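Side-chain contacts in protein kinase A regulatory subunit, putative (Trypanosoma cruzi, PDB 6FTF), which probably restrains a cAMP-independent protein kinase of the A type and binds nucleoside analogues such as 7-cyano-7-deazainosine in two cyclic nucleotide-binding domains: residues G196-W201 against Q297-D302; E235-F238 against R243-A246; R277-P282 against Y286-L291. All blocks are in the same frame, centred on the assembly; numbering follows the deposited sequence. Where two conformers were deposited one is given.

Contact 1. Residues G196-W201 against Q297-D302; sequences GEEGEW and QPSYVD. With EDO (1,2-ethanediol), chain D.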
loop_
_atom_site.group_PDB
_atom_site.type_symbol
_atom_site.label_atom_id
_atom_site.label_comp_id
_atom_site.label_asym_id
_atom_site.label_seq_id
_atom_site.Cartn_x
_atom_site.Cartn_y
_atom_site.Cartn_z
ATOM N N GLY A 196 1.548 5.488 22.757
ATOM C CA GLY A 196 2.952 5.272 23.032
ATOM C C GLY A 196 3.634 4.202 22.224
ATOM O O GLY A 196 4.762 3.817 22.568
ATOM N N GLU A 197 3.045 3.763 21.128
ATOM C CA GLU A 197 3.610 2.696 20.314
ATOM C C GLU A 197 4.090 3.231 18.973
ATOM O O GLU A 197 3.835 4.357 18.592
ATOM C CB GLU A 197 2.653 1.504 20.149
ATOM C CG GLU A 197 1.267 1.767 19.588
ATOM C CD GLU A 197 0.330 0.518 19.704
ATOM O OE1 GLU A 197 0.731 -0.429 20.412
ATOM O OE2 GLU A 197 -0.791 0.458 19.114
ATOM N N GLU A 198 4.822 2.376 18.257
ATOM C CA GLU A 198 5.455 2.767 17.005
ATOM C C GLU A 198 4.467 3.353 16.021
ATOM O O GLU A 198 4.782 4.311 15.303
ATOM C CB GLU A 198 6.123 1.537 16.392
ATOM C CG GLU A 198 7.162 1.813 15.334
ATOM C CD GLU A 198 8.495 2.215 15.924
ATOM O OE1 GLU A 198 8.975 3.322 15.599
ATOM O OE2 GLU A 198 9.055 1.428 16.717
ATOM N N GLY A 199 3.287 2.787 15.943
ATOM C CA GLY A 199 2.313 3.352 15.045
ATOM C C GLY A 199 2.590 2.905 13.626
ATOM O O GLY A 199 3.142 3.637 12.800
ATOM N N GLU A 200 2.192 1.674 13.364
ATOM C CA GLU A 200 2.535 0.920 12.175
ATOM C C GLU A 200 1.323 0.680 11.289
ATOM O O GLU A 200 1.478 0.193 10.155
ATOM C CB GLU A 200 3.169 -0.403 12.666
ATOM C CG GLU A 200 2.997 -1.681 11.872
ATOM C CD GLU A 200 4.251 -2.522 11.895
ATOM O OE1 GLU A 200 4.884 -2.578 12.969
ATOM O OE2 GLU A 200 4.601 -3.127 10.861
ATOM N N TRP A 201 0.128 1.041 11.753
ATOM C CA TRP A 201 -1.102 0.570 11.143
ATOM C C TRP A 201 -2.129 1.680 10.999
ATOM O O TRP A 201 -2.394 2.427 11.945
ATOM C CB TRP A 201 -1.713 -0.520 12.013
ATOM C CG TRP A 201 -0.863 -1.744 12.139
ATOM C CD1 TRP A 201 -0.161 -2.156 13.240
ATOM C CD2 TRP A 201 -0.655 -2.734 11.131
ATOM N NE1 TRP A 201 0.467 -3.357 12.972
ATOM C CE2 TRP A 201 0.178 -3.731 11.685
ATOM C CE3 TRP A 201 -1.105 -2.887 9.818
ATOM C CZ2 TRP A 201 0.589 -4.850 10.956
ATOM C CZ3 TRP A 201 -0.695 -4.003 9.095
ATOM C CH2 TRP A 201 0.128 -4.973 9.674
ATOM N N GLN A 297 7.595 11.444 20.772
ATOM C CA GLN A 297 8.915 11.156 20.245
ATOM C C GLN A 297 8.832 10.575 18.843
ATOM O O GLN A 297 7.776 10.088 18.408
ATOM C CB GLN A 297 9.731 10.230 21.164
ATOM C CG GLN A 297 9.323 8.772 21.101
ATOM C CD GLN A 297 10.064 7.919 22.116
ATOM O OE1 GLN A 297 9.466 7.435 23.085
ATOM N NE2 GLN A 297 11.329 7.713 21.903
ATOM N N PRO A 298 9.941 10.605 18.099
ATOM C CA PRO A 298 9.910 10.171 16.706
ATOM C C PRO A 298 9.573 8.702 16.524
ATOM O O PRO A 298 9.760 7.853 17.400
ATOM C CB PRO A 298 11.343 10.441 16.228
ATOM C CG PRO A 298 11.797 11.579 17.065
ATOM C CD PRO A 298 11.212 11.286 18.415
ATOM N N SER A 299 9.118 8.424 15.301
ATOM C CA SER A 299 8.904 7.079 14.781
ATOM C C SER A 299 8.897 7.184 13.259
ATOM O O SER A 299 8.118 7.962 12.702
ATOM C CB SER A 299 7.552 6.533 15.245
ATOM O OG SER A 299 7.231 5.331 14.568
ATOM N N TYR A 300 9.739 6.401 12.591
ATOM C CA TYR A 300 9.867 6.446 11.144
ATOM C C TYR A 300 9.446 5.112 10.539
ATOM O O TYR A 300 9.509 4.068 11.181
ATOM C CB TYR A 300 11.307 6.786 10.744
ATOM C CG TYR A 300 11.729 8.151 11.236
ATOM C CD1 TYR A 300 11.430 9.289 10.510
ATOM C CD2 TYR A 300 12.391 8.299 12.440
ATOM C CE1 TYR A 300 11.798 10.530 10.965
ATOM C CE2 TYR A 300 12.768 9.548 12.898
ATOM C CZ TYR A 300 12.455 10.641 12.164
ATOM O OH TYR A 300 12.833 11.886 12.624
ATOM N N VAL A 301 9.046 5.174 9.268
ATOM C CA VAL A 301 8.694 3.963 8.540
ATOM C C VAL A 301 9.910 3.043 8.489
ATOM O O VAL A 301 11.067 3.493 8.419
ATOM C CB VAL A 301 8.194 4.321 7.129
ATOM C CG1 VAL A 301 9.311 4.897 6.285
ATOM C CG2 VAL A 301 7.564 3.106 6.454
ATOM N N ASP A 302 9.649 1.742 8.538
ATOM C CA ASP A 302 10.718 0.742 8.527
ATOM C C ASP A 302 11.246 0.478 7.120
ATOM O O ASP A 302 10.938 1.207 6.175
ATOM C CB ASP A 302 10.226 -0.570 9.144
ATOM C CG ASP A 302 9.992 -0.462 10.639
ATOM O OD1 ASP A 302 10.541 0.473 11.265
ATOM O OD2 ASP A 302 9.264 -1.313 11.192
HETATM C C1 EDO D . 4.223 9.327 21.892
HETATM O O1 EDO D . 5.638 9.558 21.846
HETATM C C2 EDO D . 3.601 10.011 23.109
HETATM O O2 EDO D . 4.256 9.621 24.326
HETATM O O HOH W 1 9.728 5.140 17.890
#
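The carboxylate of Glu198 is the flat group that meets the other segment, and Ser299 approaches it at OE1 rather than over its centre; the Trp201 ring, with Glu200 CG over one face, stands apart. Ser299 OG stands 2.9 Å from Glu198 OE1, a little out of the carboxylate plane. The hydroxyl's other near oxygen is the glutamate's backbone carbonyl, Ser299 OG lying 2.8 Å from Glu198 O, so a single hydroxyl has two acceptors to choose from. This closure depends on the bend in the glutamate chain: CG lies anti to the backbone N (chi1 -162°), and the turn at chi2 (80°) brings the carboxylate round beside the serine. A water donates to Glu198 OE1 at 3.0 Å and to Pro298 O at 2.8 Å, adding a second, indirect tie; it lies farther out of the carboxylate plane, on the same side as the hydroxyl. OE2 makes a long, weak ion pair with Arg243. Glu198 and Asp302 are like charges with OE1 and OD1 5.4 Å apart, a proximity that may disfavour full ionisation slightly.

Here the C-terminal tail, which follows helix 285-293, is tied to a loop of the second cyclic nucleotide-binding domain, the one between strands 191-193 and 201-205. Backbone bonds from Gln297 to Arg243 and from Ser299 to Asn241 lay that tail along the loop after helix 235-240, and Arg261 binds Ser299 O just beyond strand 254-260.

Contact 2. Residues E235-F238 against R243-A246; sequences ELEF and RTVA. With 7CI (7-cyano-7-deazainosine), chain E.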
loop_
_atom_site.group_PDB
_atom_site.type_symbol
_atom_site.label_atom_id
_atom_site.label_comp_id
_atom_site.label_asym_id
_atom_site.label_seq_id
_atom_site.Cartn_x
_atom_site.Cartn_y
_atom_site.Cartn_z
ATOM N N GLU A 235 -3.342 7.601 10.856
ATOM C CA GLU A 235 -2.561 8.318 9.863
ATOM C C GLU A 235 -1.657 9.383 10.464
ATOM O O GLU A 235 -0.689 9.786 9.809
ATOM C CB GLU A 235 -3.443 8.966 8.792
ATOM C CG GLU A 235 -4.204 10.193 9.235
ATOM C CD GLU A 235 -5.409 9.902 10.091
ATOM O OE1 GLU A 235 -5.785 8.710 10.234
ATOM O OE2 GLU A 235 -5.993 10.895 10.607
ATOM N N LEU A 236 -1.940 9.886 11.668
ATOM C CA LEU A 236 -1.189 11.046 12.142
ATOM C C LEU A 236 0.275 10.701 12.330
ATOM O O LEU A 236 1.170 11.487 11.979
ATOM C CB LEU A 236 -1.770 11.576 13.449
ATOM C CG LEU A 236 -3.217 12.054 13.386
ATOM C CD1 LEU A 236 -3.636 12.616 14.729
ATOM C CD2 LEU A 236 -3.427 13.106 12.291
ATOM N N GLU A 237 0.540 9.532 12.886
ATOM C CA GLU A 237 1.908 9.085 13.099
ATOM C C GLU A 237 2.645 8.910 11.785
ATOM O O GLU A 237 3.869 9.101 11.733
ATOM C CB GLU A 237 1.890 7.770 13.868
ATOM C CG GLU A 237 1.405 7.904 15.312
ATOM C CD GLU A 237 -0.076 8.212 15.476
ATOM O OE1 GLU A 237 -0.905 7.704 14.676
ATOM O OE2 GLU A 237 -0.427 8.963 16.419
ATOM N N PHE A 238 1.922 8.492 10.739
ATOM C CA PHE A 238 2.517 8.285 9.423
ATOM C C PHE A 238 2.866 9.617 8.777
ATOM O O PHE A 238 3.883 9.723 8.069
ATOM C CB PHE A 238 1.541 7.592 8.471
ATOM C CG PHE A 238 1.154 6.170 8.806
ATOM C CD1 PHE A 238 1.490 5.514 9.991
ATOM C CD2 PHE A 238 0.423 5.474 7.852
ATOM C CE1 PHE A 238 1.080 4.190 10.196
ATOM C CE2 PHE A 238 0.043 4.182 8.037
ATOM C CZ PHE A 238 0.356 3.537 9.209
ATOM N N ARG A 243 5.528 8.493 17.509
ATOM C CA ARG A 243 4.802 7.392 18.125
ATOM C C ARG A 243 3.359 7.805 18.396
ATOM O O ARG A 243 3.002 8.972 18.373
ATOM C CB ARG A 243 5.519 6.926 19.398
ATOM C CG ARG A 243 6.902 6.340 19.132
ATOM C CD ARG A 243 7.575 5.857 20.390
ATOM N NE ARG A 243 7.077 4.571 20.875
ATOM C CZ ARG A 243 7.575 3.387 20.533
ATOM N NH1 ARG A 243 8.531 3.279 19.646
ATOM N NH2 ARG A 243 7.091 2.285 21.090
ATOM N N THR A 244 2.511 6.825 18.669
ATOM C CA THR A 244 1.088 7.115 18.814
ATOM C C THR A 244 0.830 7.983 20.035
ATOM O O THR A 244 1.427 7.805 21.101
ATOM C CB THR A 244 0.260 5.832 18.871
ATOM O OG1 THR A 244 0.710 5.058 19.969
ATOM C CG2 THR A 244 0.363 5.021 17.590
ATOM N N VAL A 245 -0.065 8.938 19.855
ATOM C CA VAL A 245 -0.362 9.957 20.841
ATOM C C VAL A 245 -1.736 9.792 21.448
ATOM O O VAL A 245 -2.152 10.628 22.257
ATOM C CB VAL A 245 -0.154 11.367 20.254
ATOM C CG1 VAL A 245 1.331 11.633 20.068
ATOM C CG2 VAL A 245 -0.857 11.506 18.909
ATOM N N ALA A 246 -2.462 8.739 21.090
ATOM C CA ALA A 246 -3.753 8.458 21.690
ATOM C C ALA A 246 -4.022 6.969 21.613
ATOM O O ALA A 246 -3.497 6.278 20.738
ATOM C CB ALA A 246 -4.871 9.190 20.949
HETATM C C1 7CI E . -6.104 9.436 16.344
HETATM N N1 7CI E . -5.931 10.757 17.060
HETATM O O1 7CI E . -5.500 8.408 17.097
HETATM C C2 7CI E . -6.806 11.746 17.010
HETATM N N2 7CI E . -8.006 11.800 16.385
HETATM O O2 7CI E . -6.098 8.625 14.121
HETATM C C3 7CI E . -8.762 12.903 16.561
HETATM N N3 7CI E . -8.278 14.000 17.292
HETATM O O3 7CI E . -3.446 8.389 14.157
HETATM C C4 7CI E . -7.051 13.978 17.897
HETATM N N4 7CI E . -3.281 13.634 19.745
HETATM C C5 7CI E . -6.268 12.808 17.799
HETATM O O5 7CI E . -6.684 15.029 18.495
HETATM C C6 7CI E . -4.978 12.364 18.316
HETATM C C7 7CI E . -4.851 11.076 17.817
HETATM C C8 7CI E . -4.059 13.062 19.098
HETATM C C9 7CI E . -5.425 9.428 15.018
HETATM C C10 7CI E . -4.114 8.927 15.338
HETATM C C11 7CI E . -4.459 7.804 16.340
HETATM C C12 7CI E . -3.270 7.406 17.305
HETATM O O4 7CI E . -2.678 8.545 17.826
#
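Glu237 and Val245 converge on one nucleoside hydroxyl. The carboxylate spans the sugar: Glu237 OE1 accepts from ligand O3, the 3'-hydroxyl, at 2.7 Å, while Glu237 OE2 accepts from O4, the 5'-hydroxyl, also at 2.7 Å. Using one oxygen for each hydroxyl fixes the rotation of the carboxylate, which the bend at chi2 (70°) points into the pocket. Leu236 N donates to the same O3 at 3.3 Å, so this hydroxyl is held as both donor and acceptor. From the facing loop, the single N-H of Val245 is shared weakly between Glu237 OE2 and ligand O4, and Ala246 N adds another weak bond to O4.

Nonpolar groups hold the base. Leu236 CD1 and Ala246 CB approach ligand C7 from opposite faces of the five-membered ring, each at 3.7 Å, and Val245 CG2 touches the nitrile nitrogen N4 at 3.3 Å.

In the second shell, Thr244 CG2 packs on Glu237 CG at 3.8 Å, alongside the methylene. Thr244 is itself anchored through OG1 to His194 O and Glu197 N. Near the start of helix 235-240, the amides of Gly234 and Leu236 both donate to the ligand.

The short helix and following loop correspond to the phosphate-binding cassette of cyclic nucleotide-binding domains, which in cAMP-binding relatives holds the ribose and cyclic phosphate. Here it receives a nucleoside without a phosphate, and an acidic side chain bridges two sugar hydroxyls, consistent with the cAMP independence of this kinase.

Contact 3. Residues R277-P282 against Y286-L291; sequences RCADDP and YYQNVL. With 7CI (7-cyano-7-deazainosine), chain E.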
loop_
_atom_site.group_PDB
_atom_site.type_symbol
_atom_site.label_atom_id
_atom_site.label_comp_id
_atom_site.label_asym_id
_atom_site.label_seq_id
_atom_site.Cartn_x
_atom_site.Cartn_y
_atom_site.Cartn_z
ATOM N N ARG A 277 -5.795 17.691 6.095
ATOM C CA ARG A 277 -6.875 18.620 6.417
ATOM C C ARG A 277 -7.348 18.483 7.849
ATOM O O ARG A 277 -8.093 19.342 8.330
ATOM C CB ARG A 277 -8.131 18.333 5.586
ATOM C CG ARG A 277 -8.105 18.563 4.088
ATOM C CD ARG A 277 -9.415 17.993 3.511
ATOM N NE ARG A 277 -9.498 18.038 2.054
ATOM C CZ ARG A 277 -10.523 17.564 1.348
ATOM N NH1 ARG A 277 -11.563 17.006 1.962
ATOM N NH2 ARG A 277 -10.513 17.651 0.022
ATOM N N CYS A 278 -6.956 17.417 8.539
ATOM C CA CYS A 278 -7.354 17.270 9.927
ATOM C C CYS A 278 -6.907 18.458 10.764
ATOM O O CYS A 278 -7.549 18.752 11.780
ATOM C CB CYS A 278 -6.809 15.956 10.491
ATOM S SG CYS A 278 -5.014 15.848 10.516
ATOM N N ALA A 279 -5.850 19.167 10.360
ATOM C CA ALA A 279 -5.413 20.332 11.122
ATOM C C ALA A 279 -6.518 21.370 11.272
ATOM O O ALA A 279 -6.515 22.129 12.241
ATOM C CB ALA A 279 -4.193 20.975 10.462
ATOM N N ASP A 280 -7.456 21.427 10.328
ATOM C CA ASP A 280 -8.549 22.399 10.326
ATOM C C ASP A 280 -9.839 21.865 10.941
ATOM O O ASP A 280 -10.841 22.591 10.980
ATOM C CB ASP A 280 -8.833 22.835 8.885
ATOM C CG ASP A 280 -7.609 23.392 8.192
ATOM O OD1 ASP A 280 -6.922 24.236 8.808
ATOM O OD2 ASP A 280 -7.352 22.994 7.031
ATOM N N ASP A 281 -9.833 20.631 11.432
ATOM C CA ASP A 281 -11.011 19.948 11.937
ATOM C C ASP A 281 -11.019 20.073 13.452
ATOM O O ASP A 281 -10.018 19.706 14.095
ATOM C CB ASP A 281 -10.890 18.484 11.527
ATOM C CG ASP A 281 -12.067 17.622 11.933
ATOM O OD1 ASP A 281 -12.769 17.917 12.926
ATOM O OD2 ASP A 281 -12.235 16.591 11.255
ATOM N N PRO A 282 -12.079 20.601 14.071
ATOM C CA PRO A 282 -12.066 20.774 15.529
ATOM C C PRO A 282 -11.865 19.492 16.305
ATOM O O PRO A 282 -11.437 19.567 17.464
ATOM C CB PRO A 282 -13.425 21.422 15.826
ATOM C CG PRO A 282 -14.270 21.095 14.654
ATOM C CD PRO A 282 -13.349 21.061 13.480
ATOM N N TYR A 286 -6.990 18.771 20.074
ATOM C CA TYR A 286 -6.073 18.147 21.021
ATOM C C TYR A 286 -4.724 17.855 20.358
ATOM O O TYR A 286 -3.661 18.186 20.894
ATOM C CB TYR A 286 -6.733 16.878 21.588
ATOM C CG TYR A 286 -5.805 16.083 22.465
ATOM C CD1 TYR A 286 -5.693 16.342 23.821
ATOM C CD2 TYR A 286 -5.015 15.095 21.930
ATOM C CE1 TYR A 286 -4.820 15.636 24.616
ATOM C CE2 TYR A 286 -4.133 14.382 22.720
ATOM C CZ TYR A 286 -4.043 14.662 24.055
ATOM O OH TYR A 286 -3.160 13.974 24.848
ATOM N N TYR A 287 -4.749 17.246 19.173
ATOM C CA TYR A 287 -3.517 16.918 18.464
ATOM C C TYR A 287 -2.717 18.157 18.126
ATOM O O TYR A 287 -1.488 18.126 18.167
ATOM C CB TYR A 287 -3.838 16.171 17.179
ATOM C CG TYR A 287 -2.632 15.736 16.392
ATOM C CD1 TYR A 287 -1.676 14.886 16.942
ATOM C CD2 TYR A 287 -2.475 16.116 15.078
ATOM C CE1 TYR A 287 -0.588 14.444 16.209
ATOM C CE2 TYR A 287 -1.416 15.677 14.323
ATOM C CZ TYR A 287 -0.469 14.839 14.888
ATOM O OH TYR A 287 0.569 14.405 14.111
ATOM N N GLN A 288 -3.388 19.255 17.760
ATOM C CA GLN A 288 -2.627 20.454 17.436
ATOM C C GLN A 288 -1.794 20.882 18.626
ATOM O O GLN A 288 -0.680 21.391 18.464
ATOM C CB GLN A 288 -3.538 21.614 17.021
ATOM C CG GLN A 288 -4.436 21.383 15.834
ATOM C CD GLN A 288 -3.776 20.621 14.730
ATOM O OE1 GLN A 288 -2.783 21.062 14.155
ATOM N NE2 GLN A 288 -4.344 19.465 14.404
ATOM N N ASN A 289 -2.341 20.734 19.831
ATOM C CA ASN A 289 -1.587 21.079 21.029
ATOM C C ASN A 289 -0.453 20.091 21.300
ATOM O O ASN A 289 0.614 20.487 21.790
ATOM C CB ASN A 289 -2.524 21.179 22.224
ATOM C CG ASN A 289 -1.797 21.567 23.470
ATOM O OD1 ASN A 289 -1.655 20.769 24.401
ATOM N ND2 ASN A 289 -1.286 22.789 23.488
ATOM N N VAL A 290 -0.662 18.803 21.004
ATOM C CA VAL A 290 0.425 17.834 21.085
ATOM C C VAL A 290 1.584 18.293 20.221
ATOM O O VAL A 290 2.753 18.261 20.631
ATOM C CB VAL A 290 -0.072 16.442 20.649
ATOM C CG1 VAL A 290 1.085 15.481 20.465
ATOM C CG2 VAL A 290 -1.016 15.871 21.654
ATOM N N LEU A 291 1.282 18.714 18.994
ATOM C CA LEU A 291 2.344 19.134 18.095
ATOM C C LEU A 291 3.002 20.403 18.601
ATOM O O LEU A 291 4.235 20.533 18.547
ATOM C CB LEU A 291 1.815 19.348 16.673
ATOM C CG LEU A 291 1.295 18.112 15.948
ATOM C CD1 LEU A 291 0.772 18.535 14.587
ATOM C CD2 LEU A 291 2.372 17.052 15.816
HETATM C C1 7CI E . -6.104 9.436 16.344
HETATM N N1 7CI E . -5.931 10.757 17.060
HETATM O O1 7CI E . -5.500 8.408 17.097
HETATM C C2 7CI E . -6.806 11.746 17.010
HETATM N N2 7CI E . -8.006 11.800 16.385
HETATM O O2 7CI E . -6.098 8.625 14.121
HETATM C C3 7CI E . -8.762 12.903 16.561
HETATM N N3 7CI E . -8.278 14.000 17.292
HETATM O O3 7CI E . -3.446 8.389 14.157
HETATM C C4 7CI E . -7.051 13.978 17.897
HETATM N N4 7CI E . -3.281 13.634 19.745
HETATM C C5 7CI E . -6.268 12.808 17.799
HETATM O O5 7CI E . -6.684 15.029 18.495
HETATM C C6 7CI E . -4.978 12.364 18.316
HETATM C C7 7CI E . -4.851 11.076 17.817
HETATM C C8 7CI E . -4.059 13.062 19.098
HETATM C C9 7CI E . -5.425 9.428 15.018
HETATM C C10 7CI E . -4.114 8.927 15.338
HETATM C C11 7CI E . -4.459 7.804 16.340
HETATM C C12 7CI E . -3.270 7.406 17.305
HETATM O O4 7CI E . -2.678 8.545 17.826
#
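Ala279 and Gln288 are the point of nearest approach between a 3-10 turn and an alpha-helix, their CA atoms 6.9 Å apart. Residues 277-280 close with i+3 bonds, Asp280 N to Arg277 O and Asp281 N to Cys278 O, whereas 286-291 follows the i+4 pattern, as in Val290 N to Tyr286 O.

The Gln288 amide lies against the alanine: NE2 is 3.6 Å from Ala279 CA, and OE1 is 4.0 Å from Ala279 CB. Bends at chi1 (-59°) and chi2 (-40°) fold the chain back toward the start of the helix, where NE2 bonds to the carbonyl of Tyr284, just before it.

Helix 285-293 carries Tyr286, Tyr287 and Val290 of the ligand pocket to the base, consistent with the C-terminal lid of cyclic nucleotide-binding domains. The nitrile nitrogen N4 sits in the plane of the Tyr286 ring at its edge, 3.1 Å from CD2, and the edge of Tyr287 lies near it as well, with CD1 3.5 Å from N4. Tyr287 N donates weakly to ligand O5 at 3.0 Å. Both phenol oxygens are anchored, Tyr286 OH to Arg215 N and Tyr287 OH to His242 and Asn240.

Between the segments the contact is one of van der Waals touch, without a polar bond. The tyrosines contribute to recognition with Val290: their weakly positive ring-edge hydrogens would suit the electron-rich nitrile nitrogen.

The three contacts run from the C-terminal tail to the base of the bound nucleoside. Contact 1 has its centre about 7 Å from that of contact 2, and the two join through probable backbone hydrogen bonds, Glu197 O to Thr244 N at 2.8 Å and Gly196 N to Thr244 O at 2.9 Å. Contacts 2 and 3, centres about 12 Å apart, share 7-cyano-7-deazainosine: contact 2 holds the sugar hydroxyls and flanks the base, contact 3 meets its carbonyl and nitrile. They also pack directly, with Leu236 CD2 3.6 Å from Cys278 SG. Contacts 1 and 3 do not touch, and the Ser299 side chain lies about 11 Å from the ligand, so contact 1 reaches the pocket indirectly, chiefly through residues 243-246.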